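Local coordinates for protein inactive dihydroorotase-like domain (Chaetomium thermophilum, PDB 5NNL) that has the fold of the dihydroorotase family of TIM-barrel proteins but is an inactive, dihydroorotase-like domain, at residues Q63-S66 against K67-V70. Residues are numbered along the deposited sequence; the frame is centred on the assembly and turned at random.
Sequences QQNS and KRGV
The backbone N-H of Lys67 bonds to Gln64 O, with the N at 2.9 Å from it, an i to i+3 bond just past helix 56-64. Two residues on, Gly69 N reaches Ser66 O at 3.1 Å and closes a type I beta turn over Ser66 to Gly69. Glycine suits the last place of this turn: with phi at 101°, a side chain would press on the carbonyl oxygen of Arg68. The side chain of Ser66 turns back on the helix end. Its OG, held between backbone N and carbonyl carbon (chi1 78°), donates to Gln63 O at 2.6 Å, in the carbonyl plane and on a lone pair. The same oxygen also accepts the backbone N-H of Ser66, so two donors from one residue grip it, whereas Lys67 N lies 3.7 Å from Gln63 O and is not bonded to it; a small hydroxyl residue is well fitted to this double hold. Lys67, exposed, lays its aliphatic part along the helix end: CB lies 3.3 Å from Gln64 O, and the bent chain brings CE to 3.8 Å from Gln63 O. The Arg68 chain leaves on a different course, its CG 3.5 Å from Asn65 O, while its guanidinium has Asn65 OD1 near its plane at one edge, too distant for a bond. Buried Asn65 suits its place because both polar atoms of its amide bond to backbone: ND2 gives to Thr21 O and Leu19 O, OD1 accepts from Ser24 N. Gln63 NE2 binds Glu94. The turn lies in the loop between helix 56-64 and strand 73-79, with Ser66 touching Leu27 of helix 26-37 and Phe74 of strand 73-79, and Val70 set against Thr31 of helix 26-37.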
ATOM      1  N   GLN A  63       3.464  18.056   1.734  1.00 45.58           N
ATOM      2  CA  GLN A  63       2.255  18.764   1.328  1.00 47.39           C
ATOM      3  C   GLN A  63       2.533  19.707   0.165  1.00 49.36           C
ATOM      4  O   GLN A  63       1.737  19.794  -0.778  1.00 49.52           O
ATOM      5  CB  GLN A  63       1.680  19.532   2.517  1.00 44.60           C
ATOM      6  CG  GLN A  63       1.082  18.640   3.592  1.00 42.44           C
ATOM      7  CD  GLN A  63       0.727  19.394   4.859  1.00 38.67           C
ATOM      8  OE1 GLN A  63       1.357  20.396   5.199  1.00 45.66           O
ATOM      9  NE2 GLN A  63      -0.289  18.913   5.564  1.00 35.17           N
ATOM     10  N   GLN A  64       3.660  20.423   0.211  1.00 46.72           N
ATOM     11  CA  GLN A  64       4.009  21.319  -0.887  1.00 52.39           C
ATOM     12  C   GLN A  64       4.156  20.553  -2.196  1.00 50.55           C
ATOM     13  O   GLN A  64       3.722  21.027  -3.253  1.00 48.87           O
ATOM     14  CB  GLN A  64       5.301  22.075  -0.567  1.00 54.64           C
ATOM     15  CG  GLN A  64       5.126  23.584  -0.471  1.00 60.25           C
ATOM     16  CD  GLN A  64       4.178  23.997   0.641  1.00 66.92           C
ATOM     17  OE1 GLN A  64       3.277  24.811   0.433  1.00 69.15           O
ATOM     18  NE2 GLN A  64       4.384  23.442   1.833  1.00 61.54           N
ATOM     19  N   ASN A  65       4.765  19.366  -2.147  1.00 48.61           N
ATOM     20  CA  ASN A  65       4.965  18.576  -3.355  1.00 47.48           C
ATOM     21  C   ASN A  65       3.656  18.144  -4.006  1.00 45.32           C
ATOM     22  O   ASN A  65       3.681  17.669  -5.146  1.00 45.22           O
ATOM     23  CB  ASN A  65       5.821  17.353  -3.033  1.00 48.87           C
ATOM     24  CG  ASN A  65       7.280  17.707  -2.842  1.00 47.70           C
ATOM     25  OD1 ASN A  65       7.803  18.598  -3.510  1.00 48.96           O
ATOM     26  ND2 ASN A  65       7.945  17.015  -1.925  1.00 46.96           N
ATOM     27  N   SER A  66       2.524  18.294  -3.319  1.00 46.76           N
ATOM     28  CA  SER A  66       1.220  18.019  -3.906  1.00 45.26           C
ATOM     29  C   SER A  66       0.597  19.242  -4.564  1.00 48.14           C
ATOM     30  O   SER A  66      -0.392  19.100  -5.292  1.00 43.25           O
ATOM     31  CB  SER A  66       0.256  17.499  -2.838  1.00 46.04           C
ATOM     32  OG  SER A  66      -0.234  18.564  -2.040  1.00 49.20           O
ATOM     33  N   LYS A  67       1.150  20.435  -4.330  1.00 49.83           N
ATOM     34  CA  LYS A  67       0.502  21.659  -4.785  1.00 48.58           C
ATOM     35  C   LYS A  67       0.588  21.821  -6.296  1.00 46.85           C
ATOM     36  O   LYS A  67      -0.274  22.473  -6.894  1.00 47.46           O
ATOM     37  CB  LYS A  67       1.123  22.863  -4.076  1.00 51.49           C
ATOM     38  CG  LYS A  67       0.871  22.877  -2.577  1.00 54.15           C
ATOM     39  CD  LYS A  67      -0.600  23.148  -2.247  1.00 58.44           C
ATOM     40  CE  LYS A  67      -1.070  22.403  -1.004  1.00 59.85           C
ATOM     41  NZ  LYS A  67      -1.607  23.327   0.035  1.00 67.75           N
ATOM     42  N   ARG A  68       1.610  21.246  -6.930  1.00 45.73           N
ATOM     43  CA  ARG A  68       1.698  21.247  -8.388  1.00 46.66           C
ATOM     44  C   ARG A  68       0.621  20.396  -9.053  1.00 46.69           C
ATOM     45  O   ARG A  68       0.618  20.304 -10.287  1.00 43.88           O
ATOM     46  CB  ARG A  68       3.079  20.764  -8.850  1.00 45.33           C
ATOM     47  CG  ARG A  68       3.727  19.715  -7.957  1.00 50.38           C
ATOM     48  CD  ARG A  68       4.414  18.603  -8.740  1.00 50.17           C
ATOM     49  NE  ARG A  68       5.611  19.022  -9.465  1.00 51.98           N
ATOM     50  CZ  ARG A  68       6.743  19.421  -8.891  1.00 51.79           C
ATOM     51  NH1 ARG A  68       6.846  19.494  -7.569  1.00 54.18           N
ATOM     52  NH2 ARG A  68       7.776  19.762  -9.646  1.00 50.95           N
ATOM     53  N   GLY A  69      -0.278  19.774  -8.289  1.00 45.80           N
ATOM     54  CA  GLY A  69      -1.381  19.025  -8.863  1.00 43.27           C
ATOM     55  C   GLY A  69      -1.163  17.526  -8.877  1.00 39.80           C
ATOM     56  O   GLY A  69      -0.092  17.049  -9.264  1.00 40.43           O
ATOM     57  N   VAL A  70      -2.178  16.770  -8.460  1.00 41.56           N
ATOM     58  CA  VAL A  70      -2.126  15.315  -8.464  1.00 36.82           C
ATOM     59  C   VAL A  70      -3.273  14.785  -9.314  1.00 37.81           C
ATOM     60  O   VAL A  70      -4.265  15.474  -9.567  1.00 35.99           O
ATOM     61  CB  VAL A  70      -2.182  14.717  -7.045  1.00 34.82           C
ATOM     62  CG1 VAL A  70      -0.850  14.894  -6.352  1.00 39.05           C
ATOM     63  CG2 VAL A  70      -3.306  15.347  -6.231  1.00 36.80           C
TER